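Local coordinates for protein probable arabinosyltransferase C (Mycobacterium tuberculosis, PDB 3PTY) that probably polymerises arabinose into the arabinan of arabinogalactan in the mycobacterial cell wall, represented here by its C-terminal extracellular, lectin-like carbohydrate-binding domain, at residues E35-E40 with V327-K332; V39-N44 with R249-Q254; W182-Q187 with P219-Q224. All blocks are in the same frame, centred on the assembly; numbering follows the deposited sequence.

Interaction 1. Residues E35-E40 with V327-K332; sequences EDVLVE and VASYLK
Tyr330 reaches across to Glu40 at the tight end of this antiparallel strand pair: its OH donates to Glu40 OE1 over 2.6 Å, on the syn side of the carboxylate and 28° out of its plane. Glu40 gets there on an extended chain whose CG stands opposite the backbone N (chi1 176°), and its CB lies in plane at the edge of the phenol ring. Ala328 packs its CB against Glu40 OE1 at 3.4 Å. The other oxygen, OE2, is salt-bridged to Arg246, so both oxygens of this buried carboxylate are engaged, which probably helps keep it ionised. The backbones are joined by Leu38 N to Tyr330 O at 2.7 Å, Tyr330 N to Leu38 O, and Glu40 N to Ala328 O. On the other face, Val39 CG1 meets Val327 CG2 at 3.9 Å, with Leu342 and Leu253 closing round Val39, while Ser329 OG is hydrogen-bonded by Trp339 NE1.

The solvent side is looser, and it belongs to Lys332. Its N still bonds Asp36 O at 2.9 Å, but the exposed lysine lays its CB by Asp36 O, and its chain crosses the Asp36 side chain, bending at its third torsion. Its NZ stops 4.2 Å from Asp36 OD1, too far for a salt bridge; that oxygen is paired with Lys29 instead. Leu331 lies on the Val37 face and brings its CD1 to within 4.0 Å of Asp36 CB, and also touches Trp267 of the second subunit and a bound octyl arabinofuranoside.

The strands run antiparallel, their directions 154° apart and their axes 4.5 Å apart at the closest. Strands 37-40 and 322-331 are neighbours inside the mixed sheet of this lectin-like, beta-sandwich domain, buried in the fold, with Leu331 reaching a bound arabinoside.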
ATOM      1  N   GLU A  35      -7.206  18.787  -3.299  1.00 22.47           N
ATOM      2  CA  GLU A  35      -7.815  19.759  -4.200  1.00 27.17           C
ATOM      3  C   GLU A  35      -7.755  19.285  -5.654  1.00 25.73           C
ATOM      4  O   GLU A  35      -8.451  19.818  -6.512  1.00 27.78           O
ATOM      5  CB  GLU A  35      -7.114  21.117  -4.064  1.00 37.28           C
ATOM      6  CG  GLU A  35      -7.213  21.719  -2.665  1.00 43.80           C
ATOM      7  CD  GLU A  35      -6.403  22.999  -2.500  1.00 46.26           C
ATOM      8  OE1 GLU A  35      -6.222  23.434  -1.341  1.00 43.54           O
ATOM      9  OE2 GLU A  35      -5.950  23.570  -3.518  1.00 46.48           O
ATOM     10  N   ASP A  36      -6.918  18.289  -5.930  1.00 21.16           N
ATOM     11  CA  ASP A  36      -6.710  17.834  -7.312  1.00 20.45           C
ATOM     12  C   ASP A  36      -7.397  16.508  -7.636  1.00 24.33           C
ATOM     13  O   ASP A  36      -7.617  16.192  -8.805  1.00 27.80           O
ATOM     14  CB  ASP A  36      -5.219  17.733  -7.628  1.00 24.55           C
ATOM     15  CG  ASP A  36      -4.560  19.102  -7.774  1.00 36.47           C
ATOM     16  OD1 ASP A  36      -4.990  20.053  -7.089  1.00 34.78           O
ATOM     17  OD2 ASP A  36      -3.613  19.232  -8.573  1.00 41.71           O
ATOM     18  N   VAL A  37      -7.712  15.718  -6.614  1.00 19.63           N
ATOM     19  CA  VAL A  37      -8.488  14.496  -6.831  1.00 18.22           C
ATOM     20  C   VAL A  37      -9.960  14.878  -6.938  1.00 22.64           C
ATOM     21  O   VAL A  37     -10.506  15.523  -6.045  1.00 21.99           O
ATOM     22  CB  VAL A  37      -8.277  13.460  -5.693  1.00 20.41           C
ATOM     23  CG1 VAL A  37      -9.187  12.243  -5.884  1.00 19.67           C
ATOM     24  CG2 VAL A  37      -6.821  13.014  -5.643  1.00 20.71           C
ATOM     25  N   LEU A  38     -10.591  14.507  -8.048  1.00 19.72           N
ATOM     26  CA  LEU A  38     -12.004  14.789  -8.265  1.00 18.38           C
ATOM     27  C   LEU A  38     -12.814  13.516  -8.044  1.00 21.08           C
ATOM     28  O   LEU A  38     -12.533  12.486  -8.650  1.00 21.33           O
ATOM     29  CB  LEU A  38     -12.227  15.328  -9.684  1.00 22.12           C
ATOM     30  CG  LEU A  38     -11.484  16.627 -10.014  1.00 27.86           C
ATOM     31  CD1 LEU A  38     -11.896  17.175 -11.379  1.00 27.13           C
ATOM     32  CD2 LEU A  38     -11.744  17.651  -8.933  1.00 31.97           C
ATOM     33  N   VAL A  39     -13.822  13.595  -7.184  1.00 19.08           N
ATOM     34  CA  VAL A  39     -14.518  12.400  -6.719  1.00 18.42           C
ATOM     35  C   VAL A  39     -15.929  12.349  -7.280  1.00 19.95           C
ATOM     36  O   VAL A  39     -16.652  13.344  -7.248  1.00 20.04           O
ATOM     37  CB  VAL A  39     -14.595  12.380  -5.183  1.00 21.09           C
ATOM     38  CG1 VAL A  39     -15.426  11.196  -4.698  1.00 20.65           C
ATOM     39  CG2 VAL A  39     -13.185  12.349  -4.585  1.00 19.54           C
ATOM     40  N   GLU A  40     -16.313  11.180  -7.782  1.00 19.25           N
ATOM     41  CA  GLU A  40     -17.625  10.975  -8.375  1.00 20.41           C
ATOM     42  C   GLU A  40     -18.434  10.043  -7.486  1.00 20.41           C
ATOM     43  O   GLU A  40     -18.422   8.828  -7.677  1.00 21.98           O
ATOM     44  CB  GLU A  40     -17.470  10.369  -9.778  1.00 16.01           C
ATOM     45  CG  GLU A  40     -18.782  10.034 -10.453  1.00 20.97           C
ATOM     46  CD  GLU A  40     -18.601   9.300 -11.779  1.00 22.33           C
ATOM     47  OE1 GLU A  40     -17.558   8.632 -11.977  1.00 19.37           O
ATOM     48  OE2 GLU A  40     -19.523   9.391 -12.615  1.00 19.72           O
ATOM     49  N   VAL A 327     -14.727   4.579  -4.254  1.00 18.83           N
ATOM     50  CA  VAL A 327     -15.574   5.491  -5.005  1.00 14.68           C
ATOM     51  C   VAL A 327     -14.819   5.946  -6.250  1.00 20.58           C
ATOM     52  O   VAL A 327     -13.586   6.007  -6.257  1.00 23.46           O
ATOM     53  CB  VAL A 327     -16.004   6.703  -4.160  1.00 23.84           C
ATOM     54  CG1 VAL A 327     -16.780   6.238  -2.925  1.00 28.64           C
ATOM     55  CG2 VAL A 327     -14.794   7.510  -3.745  1.00 23.13           C
ATOM     56  N   ALA A 328     -15.549   6.240  -7.316  1.00 17.38           N
ATOM     57  CA  ALA A 328     -14.897   6.641  -8.556  1.00 16.59           C
ATOM     58  C   ALA A 328     -14.183   7.971  -8.341  1.00 17.29           C
ATOM     59  O   ALA A 328     -14.736   8.884  -7.739  1.00 16.86           O
ATOM     60  CB  ALA A 328     -15.924   6.757  -9.677  1.00 14.65           C
ATOM     61  N   SER A 329     -12.952   8.089  -8.824  1.00 16.07           N
ATOM     62  CA  SER A 329     -12.245   9.359  -8.715  1.00 18.74           C
ATOM     63  C   SER A 329     -11.253   9.539  -9.862  1.00 20.69           C
ATOM     64  O   SER A 329     -10.852   8.565 -10.501  1.00 19.66           O
ATOM     65  CB  SER A 329     -11.513   9.453  -7.372  1.00 16.85           C
ATOM     66  OG  SER A 329     -10.409   8.564  -7.351  1.00 20.73           O
ATOM     67  N   TYR A 330     -10.845  10.788 -10.092  1.00 16.19           N
ATOM     68  CA  TYR A 330      -9.991  11.145 -11.223  1.00 20.61           C
ATOM     69  C   TYR A 330      -9.028  12.239 -10.794  1.00 22.28           C
ATOM     70  O   TYR A 330      -9.402  13.130 -10.042  1.00 23.61           O
ATOM     71  CB  TYR A 330     -10.850  11.658 -12.391  1.00 16.88           C
ATOM     72  CG  TYR A 330     -12.040  10.762 -12.654  1.00 22.20           C
ATOM     73  CD1 TYR A 330     -13.226  10.943 -11.966  1.00 19.97           C
ATOM     74  CD2 TYR A 330     -11.964   9.717 -13.569  1.00 19.42           C
ATOM     75  CE1 TYR A 330     -14.314  10.118 -12.182  1.00 18.66           C
ATOM     76  CE2 TYR A 330     -13.058   8.877 -13.793  1.00 21.50           C
ATOM     77  CZ  TYR A 330     -14.225   9.089 -13.095  1.00 20.11           C
ATOM     78  OH  TYR A 330     -15.319   8.273 -13.293  1.00 21.72           O
ATOM     79  N   LEU A 331      -7.791  12.182 -11.275  1.00 17.28           N
ATOM     80  CA  LEU A 331      -6.816  13.231 -10.967  1.00 17.83           C
ATOM     81  C   LEU A 331      -6.906  14.351 -12.004  1.00 22.79           C
ATOM     82  O   LEU A 331      -6.627  14.136 -13.181  1.00 22.95           O
ATOM     83  CB  LEU A 331      -5.400  12.652 -10.958  1.00 19.47           C
ATOM     84  CG  LEU A 331      -4.280  13.626 -10.592  1.00 24.92           C
ATOM     85  CD1 LEU A 331      -4.479  14.158  -9.171  1.00 24.45           C
ATOM     86  CD2 LEU A 331      -2.914  12.954 -10.739  1.00 20.74           C
ATOM     87  N   LYS A 332      -7.289  15.547 -11.563  1.00 19.82           N
ATOM     88  CA  LYS A 332      -7.431  16.706 -12.456  1.00 24.64           C
ATOM     89  C   LYS A 332      -6.197  16.991 -13.335  1.00 25.53           C
ATOM     90  O   LYS A 332      -6.324  17.387 -14.505  1.00 28.27           O
ATOM     91  CB  LYS A 332      -7.769  17.944 -11.622  1.00 33.43           C
ATOM     92  CG  LYS A 332      -7.899  19.224 -12.416  1.00 48.52           C
ATOM     93  CD  LYS A 332      -8.365  20.375 -11.532  1.00 54.16           C
ATOM     94  CE  LYS A 332      -7.359  20.665 -10.433  1.00 62.22           C
ATOM     95  NZ  LYS A 332      -7.569  22.016  -9.837  1.00 66.95           N
TER
HETATM   96  O   HOH W   1     -18.375   6.251  -6.785  1.00 20.05           O

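Interaction 2. Residues V39-N44 with R249-Q254; sequences VELDPN and RVRTLQ
Val39 bonds Arg251 twice through the backbone: Val39 N gives its hydrogen to Arg251 O at 2.7 Å, and Arg251 N returns one to Val39 O at 3.1 Å. The same Val39 oxygen also takes a CA-H contact from Val250 at 3.2 Å. Of the valine methyls, CG2 does the touching here: with chi1 at 175° it stands beside the backbone N, anti to the carbonyl carbon, and is thereby turned to Leu253, resting 3.7 Å from Leu253 CA and close to its CB. That puts it at the start of a helix: residues 251-252 form an outermost strand of the mixed sheet and run straight into helix 253-257, where Thr252 is the N-cap and its OG1 accepts from Asn255 N. Glu40 comes next, its CB 4.1 Å from Val250 CG1 and its CG passing beside Arg249 O.

Leu41 swings its CD1 over to Arg251, approaching the guanidinium obliquely, 4.0 Å from NH1; the neighbouring NH2 is held by Asn255 OD1. Beyond the paired strands, water takes over the linkage. At Asp42, one water accepts from N and donates to Arg249 O, while a second donates to both Asp42 O and Glu40 OE2 and accepts from Arg249 N at 2.9 Å. The Arg249 side chain takes no part in this bridging and is salt-bridged to Asp160. Further on, Asn44 N makes a weak bond back to Asp42 OD1.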
ATOM      1  N   VAL A  39     -13.822  13.595  -7.184  1.00 19.08           N
ATOM      2  CA  VAL A  39     -14.518  12.400  -6.719  1.00 18.42           C
ATOM      3  C   VAL A  39     -15.929  12.349  -7.280  1.00 19.95           C
ATOM      4  O   VAL A  39     -16.652  13.344  -7.248  1.00 20.04           O
ATOM      5  CB  VAL A  39     -14.595  12.380  -5.183  1.00 21.09           C
ATOM      6  CG1 VAL A  39     -15.426  11.196  -4.698  1.00 20.65           C
ATOM      7  CG2 VAL A  39     -13.185  12.349  -4.585  1.00 19.54           C
ATOM      8  N   GLU A  40     -16.313  11.180  -7.782  1.00 19.25           N
ATOM      9  CA  GLU A  40     -17.625  10.975  -8.375  1.00 20.41           C
ATOM     10  C   GLU A  40     -18.434  10.043  -7.486  1.00 20.41           C
ATOM     11  O   GLU A  40     -18.422   8.828  -7.677  1.00 21.98           O
ATOM     12  CB  GLU A  40     -17.470  10.369  -9.778  1.00 16.01           C
ATOM     13  CG  GLU A  40     -18.782  10.034 -10.453  1.00 20.97           C
ATOM     14  CD  GLU A  40     -18.601   9.300 -11.779  1.00 22.33           C
ATOM     15  OE1 GLU A  40     -17.558   8.632 -11.977  1.00 19.37           O
ATOM     16  OE2 GLU A  40     -19.523   9.391 -12.615  1.00 19.72           O
ATOM     17  N   LEU A  41     -19.127  10.611  -6.503  1.00 21.86           N
ATOM     18  CA  LEU A  41     -19.870   9.813  -5.528  1.00 19.12           C
ATOM     19  C   LEU A  41     -21.098   9.131  -6.121  1.00 23.36           C
ATOM     20  O   LEU A  41     -21.520   8.075  -5.648  1.00 21.50           O
ATOM     21  CB  LEU A  41     -20.323  10.683  -4.352  1.00 23.96           C
ATOM     22  CG  LEU A  41     -19.258  11.070  -3.326  1.00 27.75           C
ATOM     23  CD1 LEU A  41     -19.904  11.856  -2.193  1.00 33.35           C
ATOM     24  CD2 LEU A  41     -18.581   9.823  -2.793  1.00 28.12           C
ATOM     25  N   ASP A  42     -21.678   9.739  -7.146  1.00 23.28           N
ATOM     26  CA  ASP A  42     -22.913   9.213  -7.722  1.00 24.46           C
ATOM     27  C   ASP A  42     -22.757   9.033  -9.224  1.00 24.66           C
ATOM     28  O   ASP A  42     -23.180   9.876 -10.001  1.00 23.79           O
ATOM     29  CB  ASP A  42     -24.079  10.155  -7.428  1.00 26.06           C
ATOM     30  CG  ASP A  42     -25.418   9.564  -7.836  1.00 32.02           C
ATOM     31  OD1 ASP A  42     -25.442   8.420  -8.340  1.00 27.26           O
ATOM     32  OD2 ASP A  42     -26.445  10.245  -7.653  1.00 33.27           O
ATOM     33  N   PRO A  43     -22.135   7.926  -9.635  1.00 23.55           N
ATOM     34  CA  PRO A  43     -21.921   7.671 -11.061  1.00 22.89           C
ATOM     35  C   PRO A  43     -23.241   7.604 -11.836  1.00 24.50           C
ATOM     36  O   PRO A  43     -23.272   7.905 -13.021  1.00 21.14           O
ATOM     37  CB  PRO A  43     -21.210   6.308 -11.067  1.00 26.94           C
ATOM     38  CG  PRO A  43     -21.546   5.702  -9.720  1.00 30.58           C
ATOM     39  CD  PRO A  43     -21.521   6.884  -8.798  1.00 26.63           C
ATOM     40  N   ASN A  44     -24.332   7.242 -11.178  1.00 20.96           N
ATOM     41  CA  ASN A  44     -25.595   7.179 -11.901  1.00 22.28           C
ATOM     42  C   ASN A  44     -26.149   8.536 -12.322  1.00 23.40           C
ATOM     43  O   ASN A  44     -26.860   8.637 -13.321  1.00 25.44           O
ATOM     44  CB  ASN A  44     -26.618   6.355 -11.133  1.00 25.97           C
ATOM     45  CG  ASN A  44     -26.434   4.871 -11.379  1.00 34.88           C
ATOM     46  OD1 ASN A  44     -26.696   4.347 -12.483  1.00 33.01           O
ATOM     47  ND2 ASN A  44     -25.949   4.190 -10.372  1.00 18.18           N
ATOM     48  N   ARG A 249     -20.216  13.541 -12.730  1.00 20.61           N
ATOM     49  CA  ARG A 249     -20.391  14.744 -11.928  1.00 22.47           C
ATOM     50  C   ARG A 249     -19.468  14.610 -10.720  1.00 24.15           C
ATOM     51  O   ARG A 249     -19.502  13.599 -10.028  1.00 21.53           O
ATOM     52  CB  ARG A 249     -21.857  14.892 -11.518  1.00 28.37           C
ATOM     53  CG  ARG A 249     -22.794  14.930 -12.736  1.00 36.08           C
ATOM     54  CD  ARG A 249     -24.245  15.163 -12.352  1.00 48.13           C
ATOM     55  NE  ARG A 249     -24.451  16.495 -11.794  1.00 60.46           N
ATOM     56  CZ  ARG A 249     -25.616  16.941 -11.336  1.00 67.42           C
ATOM     57  NH1 ARG A 249     -26.687  16.159 -11.368  1.00 66.27           N
ATOM     58  NH2 ARG A 249     -25.709  18.170 -10.845  1.00 71.28           N
ATOM     59  N   VAL A 250     -18.635  15.616 -10.475  1.00 19.30           N
ATOM     60  CA  VAL A 250     -17.554  15.473  -9.497  1.00 20.42           C
ATOM     61  C   VAL A 250     -17.470  16.657  -8.540  1.00 22.94           C
ATOM     62  O   VAL A 250     -17.990  17.732  -8.827  1.00 24.34           O
ATOM     63  CB  VAL A 250     -16.167  15.316 -10.187  1.00 22.70           C
ATOM     64  CG1 VAL A 250     -16.104  14.037 -11.014  1.00 22.67           C
ATOM     65  CG2 VAL A 250     -15.861  16.534 -11.057  1.00 23.66           C
ATOM     66  N   ARG A 251     -16.814  16.429  -7.402  1.00 23.83           N
ATOM     67  CA  ARG A 251     -16.458  17.470  -6.432  1.00 24.95           C
ATOM     68  C   ARG A 251     -15.047  17.124  -5.982  1.00 22.01           C
ATOM     69  O   ARG A 251     -14.640  15.971  -6.082  1.00 17.81           O
ATOM     70  CB  ARG A 251     -17.393  17.428  -5.221  1.00 24.68           C
ATOM     71  CG  ARG A 251     -18.854  17.770  -5.528  1.00 34.05           C
ATOM     72  CD  ARG A 251     -19.802  17.105  -4.519  1.00 40.90           C
ATOM     73  NE  ARG A 251     -19.585  17.576  -3.150  1.00 42.02           N
ATOM     74  CZ  ARG A 251     -20.006  16.942  -2.057  1.00 45.82           C
ATOM     75  NH1 ARG A 251     -20.671  15.799  -2.156  1.00 45.04           N
ATOM     76  NH2 ARG A 251     -19.762  17.453  -0.857  1.00 44.92           N
ATOM     77  N   THR A 252     -14.288  18.096  -5.493  1.00 18.37           N
ATOM     78  CA  THR A 252     -12.935  17.784  -5.040  1.00 20.14           C
ATOM     79  C   THR A 252     -12.994  16.856  -3.836  1.00 17.58           C
ATOM     80  O   THR A 252     -13.956  16.876  -3.068  1.00 21.34           O
ATOM     81  CB  THR A 252     -12.161  19.037  -4.627  1.00 24.62           C
ATOM     82  OG1 THR A 252     -12.794  19.607  -3.479  1.00 26.45           O
ATOM     83  CG2 THR A 252     -12.122  20.064  -5.772  1.00 29.00           C
ATOM     84  N   LEU A 253     -11.959  16.043  -3.664  1.00 19.12           N
ATOM     85  CA  LEU A 253     -11.884  15.173  -2.498  1.00 20.53           C
ATOM     86  C   LEU A 253     -11.961  16.008  -1.214  1.00 21.81           C
ATOM     87  O   LEU A 253     -12.578  15.596  -0.230  1.00 20.31           O
ATOM     88  CB  LEU A 253     -10.597  14.350  -2.542  1.00 19.22           C
ATOM     89  CG  LEU A 253     -10.366  13.290  -1.463  1.00 22.94           C
ATOM     90  CD1 LEU A 253      -9.490  12.141  -2.002  1.00 15.79           C
ATOM     91  CD2 LEU A 253      -9.750  13.910  -0.214  1.00 21.21           C
ATOM     92  N   GLN A 254     -11.352  17.191  -1.232  1.00 20.78           N
ATOM     93  CA  GLN A 254     -11.413  18.074  -0.065  1.00 22.11           C
ATOM     94  C   GLN A 254     -12.857  18.431   0.273  1.00 26.83           C
ATOM     95  O   GLN A 254     -13.252  18.453   1.438  1.00 22.51           O
ATOM     96  CB  GLN A 254     -10.603  19.351  -0.297  1.00 21.23           C
ATOM     97  CG  GLN A 254     -10.569  20.277   0.922  1.00 26.35           C
ATOM     98  CD  GLN A 254      -9.971  19.593   2.131  1.00 28.67           C
ATOM     99  OE1 GLN A 254      -9.052  18.790   2.002  1.00 26.53           O
ATOM    100  NE2 GLN A 254     -10.493  19.903   3.315  1.00 30.11           N
TER
HETATM  101  O   HOH W   2     -21.689  11.061 -12.204  1.00 20.61           O
HETATM  102  O   HOH W   3     -21.252  12.198  -8.524  1.00 28.03           O

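Interaction 3. Residues W182-Q187 with P219-Q224; sequences WATDEQ and PSTATQ
Ala183 O accepts two backbone bonds, from Thr223 N at 2.8 Å and Gln224 N at 3.0 Å, while Ala183 N donates to Gln224 O, an irregular antiparallel pairing with two residues facing one. Just past the strand, Asp185 collects the side chains of both those residues on its OD1: Thr223 OG1 donates at 2.8 Å and Gln224 NE2 at 2.9 Å, reaching it from opposite faces of the carboxylate plane. Gln224 sends an extended chain across Asp185 at about a right angle, and a water ties its NE2 to Asp185 O as well. At the other end, Pro219 CD points onto one face of the Trp182 indole, a CH-pi contact 3.5 Å from the centre of its five-membered ring. A chi1 of 57°, with CG between backbone N and carbonyl carbon, turns the indole to Pro219; separately, Trp182 CB packs on Ala222 CB at 3.8 Å. Pro219 begins a type I turn that closes at Ala222. Thr223 and Gln224 facing Ala183 make a classic beta bulge where strands 178-183 and 224-231 meet, and Thr184 with Gln187, bonded backbone to side chain in both directions, a capping box that starts helix 185-189.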
ATOM      1  N   TRP A 182     -19.317   8.132 -32.378  1.00 20.61           N
ATOM      2  CA  TRP A 182     -20.195   9.291 -32.298  1.00 17.84           C
ATOM      3  C   TRP A 182     -20.918   9.530 -33.617  1.00 23.77           C
ATOM      4  O   TRP A 182     -20.533   8.989 -34.663  1.00 24.80           O
ATOM      5  CB  TRP A 182     -19.419  10.548 -31.888  1.00 17.24           C
ATOM      6  CG  TRP A 182     -18.276  10.889 -32.809  1.00 18.62           C
ATOM      7  CD1 TRP A 182     -18.362  11.404 -34.078  1.00 23.55           C
ATOM      8  CD2 TRP A 182     -16.878  10.766 -32.520  1.00 19.81           C
ATOM      9  NE1 TRP A 182     -17.101  11.592 -34.595  1.00 23.21           N
ATOM     10  CE2 TRP A 182     -16.174  11.210 -33.656  1.00 21.68           C
ATOM     11  CE3 TRP A 182     -16.153  10.319 -31.407  1.00 23.01           C
ATOM     12  CZ2 TRP A 182     -14.777  11.222 -33.714  1.00 21.52           C
ATOM     13  CZ3 TRP A 182     -14.760  10.330 -31.468  1.00 22.09           C
ATOM     14  CH2 TRP A 182     -14.092  10.776 -32.615  1.00 18.47           C
ATOM     15  N   ALA A 183     -21.950  10.362 -33.567  1.00 20.50           N
ATOM     16  CA  ALA A 183     -22.776  10.619 -34.740  1.00 22.90           C
ATOM     17  C   ALA A 183     -23.632  11.860 -34.550  1.00 27.72           C
ATOM     18  O   ALA A 183     -23.946  12.243 -33.417  1.00 24.22           O
ATOM     19  CB  ALA A 183     -23.671   9.406 -35.030  1.00 22.92           C
ATOM     20  N   THR A 184     -24.000  12.483 -35.668  1.00 27.13           N
ATOM     21  CA  THR A 184     -25.037  13.504 -35.682  1.00 23.89           C
ATOM     22  C   THR A 184     -26.391  12.795 -35.703  1.00 28.40           C
ATOM     23  O   THR A 184     -26.457  11.582 -35.915  1.00 26.80           O
ATOM     24  CB  THR A 184     -24.947  14.355 -36.962  1.00 26.13           C
ATOM     25  OG1 THR A 184     -25.146  13.506 -38.096  1.00 27.25           O
ATOM     26  CG2 THR A 184     -23.581  15.035 -37.069  1.00 30.76           C
ATOM     27  N   ASP A 185     -27.471  13.545 -35.499  1.00 27.24           N
ATOM     28  CA  ASP A 185     -28.810  12.965 -35.564  1.00 30.29           C
ATOM     29  C   ASP A 185     -29.032  12.275 -36.902  1.00 35.65           C
ATOM     30  O   ASP A 185     -29.558  11.163 -36.966  1.00 34.62           O
ATOM     31  CB  ASP A 185     -29.875  14.041 -35.356  1.00 34.80           C
ATOM     32  CG  ASP A 185     -30.014  14.453 -33.906  1.00 39.14           C
ATOM     33  OD1 ASP A 185     -29.383  13.812 -33.032  1.00 39.46           O
ATOM     34  OD2 ASP A 185     -30.762  15.417 -33.634  1.00 42.85           O
ATOM     35  N   GLU A 186     -28.613  12.944 -37.970  1.00 34.11           N
ATOM     36  CA  GLU A 186     -28.785  12.444 -39.328  1.00 38.56           C
ATOM     37  C   GLU A 186     -28.034  11.134 -39.568  1.00 33.46           C
ATOM     38  O   GLU A 186     -28.575  10.193 -40.149  1.00 29.96           O
ATOM     39  CB  GLU A 186     -28.306  13.501 -40.325  1.00 48.26           C
ATOM     40  CG  GLU A 186     -29.122  13.586 -41.594  1.00 63.01           C
ATOM     41  CD  GLU A 186     -28.632  14.686 -42.514  1.00 73.93           C
ATOM     42  OE1 GLU A 186     -29.248  15.774 -42.526  1.00 77.69           O
ATOM     43  OE2 GLU A 186     -27.617  14.470 -43.211  1.00 75.78           O
ATOM     44  N   GLN A 187     -26.778  11.080 -39.132  1.00 28.13           N
ATOM     45  CA  GLN A 187     -25.972   9.869 -39.274  1.00 25.65           C
ATOM     46  C   GLN A 187     -26.569   8.710 -38.478  1.00 31.13           C
ATOM     47  O   GLN A 187     -26.689   7.594 -38.983  1.00 33.17           O
ATOM     48  CB  GLN A 187     -24.531  10.129 -38.816  1.00 26.51           C
ATOM     49  CG  GLN A 187     -23.710  10.974 -39.799  1.00 30.81           C
ATOM     50  CD  GLN A 187     -22.461  11.571 -39.167  1.00 32.40           C
ATOM     51  OE1 GLN A 187     -22.342  11.637 -37.943  1.00 25.63           O
ATOM     52  NE2 GLN A 187     -21.529  12.023 -40.004  1.00 32.92           N
ATOM     53  N   PRO A 219     -16.191  15.485 -31.795  1.00 25.17           N
ATOM     54  CA  PRO A 219     -16.519  16.699 -32.554  1.00 25.78           C
ATOM     55  C   PRO A 219     -17.761  17.402 -32.004  1.00 29.34           C
ATOM     56  O   PRO A 219     -18.696  16.748 -31.547  1.00 25.55           O
ATOM     57  CB  PRO A 219     -16.786  16.173 -33.974  1.00 27.00           C
ATOM     58  CG  PRO A 219     -16.072  14.857 -34.039  1.00 28.62           C
ATOM     59  CD  PRO A 219     -16.170  14.283 -32.644  1.00 21.55           C
ATOM     60  N   SER A 220     -17.770  18.726 -32.079  1.00 27.95           N
ATOM     61  CA  SER A 220     -18.834  19.542 -31.494  1.00 33.22           C
ATOM     62  C   SER A 220     -20.206  19.311 -32.119  1.00 35.44           C
ATOM     63  O   SER A 220     -21.227  19.610 -31.505  1.00 40.45           O
ATOM     64  CB  SER A 220     -18.469  21.027 -31.596  1.00 35.56           C
ATOM     65  OG  SER A 220     -18.383  21.428 -32.953  1.00 37.60           O
ATOM     66  N   THR A 221     -20.230  18.785 -33.339  1.00 27.24           N
ATOM     67  CA  THR A 221     -21.484  18.504 -34.021  1.00 26.33           C
ATOM     68  C   THR A 221     -22.051  17.126 -33.675  1.00 29.00           C
ATOM     69  O   THR A 221     -23.168  16.801 -34.060  1.00 27.54           O
ATOM     70  CB  THR A 221     -21.299  18.535 -35.531  1.00 32.15           C
ATOM     71  OG1 THR A 221     -20.201  17.683 -35.877  1.00 27.56           O
ATOM     72  CG2 THR A 221     -21.016  19.958 -36.013  1.00 37.32           C
ATOM     73  N   ALA A 222     -21.283  16.297 -32.978  1.00 26.61           N
ATOM     74  CA  ALA A 222     -21.811  15.001 -32.562  1.00 27.28           C
ATOM     75  C   ALA A 222     -22.941  15.213 -31.558  1.00 26.26           C
ATOM     76  O   ALA A 222     -22.832  16.052 -30.668  1.00 26.52           O
ATOM     77  CB  ALA A 222     -20.714  14.145 -31.951  1.00 25.77           C
ATOM     78  N   THR A 223     -24.024  14.457 -31.698  1.00 24.47           N
ATOM     79  CA  THR A 223     -25.127  14.568 -30.742  1.00 27.14           C
ATOM     80  C   THR A 223     -25.404  13.251 -30.022  1.00 26.07           C
ATOM     81  O   THR A 223     -26.102  13.229 -29.007  1.00 21.72           O
ATOM     82  CB  THR A 223     -26.430  14.992 -31.434  1.00 27.67           C
ATOM     83  OG1 THR A 223     -26.686  14.108 -32.531  1.00 27.16           O
ATOM     84  CG2 THR A 223     -26.334  16.438 -31.938  1.00 33.35           C
ATOM     85  N   GLN A 224     -24.871  12.158 -30.558  1.00 24.02           N
ATOM     86  CA  GLN A 224     -25.142  10.829 -30.015  1.00 24.12           C
ATOM     87  C   GLN A 224     -23.868   9.993 -29.978  1.00 25.21           C
ATOM     88  O   GLN A 224     -22.976  10.180 -30.806  1.00 21.59           O
ATOM     89  CB  GLN A 224     -26.201  10.113 -30.868  1.00 25.11           C
ATOM     90  CG  GLN A 224     -27.465  10.924 -31.097  1.00 28.33           C
ATOM     91  CD  GLN A 224     -28.522  10.173 -31.890  1.00 31.38           C
ATOM     92  OE1 GLN A 224     -28.562   8.937 -31.896  1.00 24.20           O
ATOM     93  NE2 GLN A 224     -29.399  10.922 -32.553  1.00 28.88           N
TER
HETATM   94  O   HOH W   4     -31.336  10.585 -34.979  1.00 45.76           O

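Overall arrangement
Interactions 1 and 2 are two sides of one strand: 37-40 pairs with 322-331 in one and with the outermost strand 251-252 in the other, sharing Val39 and Glu40, their centres about 7 Å apart. Interaction 1 is mostly buried and combines regular strand bonding with a buried carboxylate; interaction 2 is partly buried, has a single bridged pair, and hands over to waters beyond it. Val37 O probably bonds Leu253 N. Interaction 3 lies at an end of two neighbouring strands of the nine-stranded antiparallel sheet, its centre about 27 to 29 Å from theirs and farther from the middle of the chain; there a bulge, a shared aspartate and a tryptophan-proline contact do the joining.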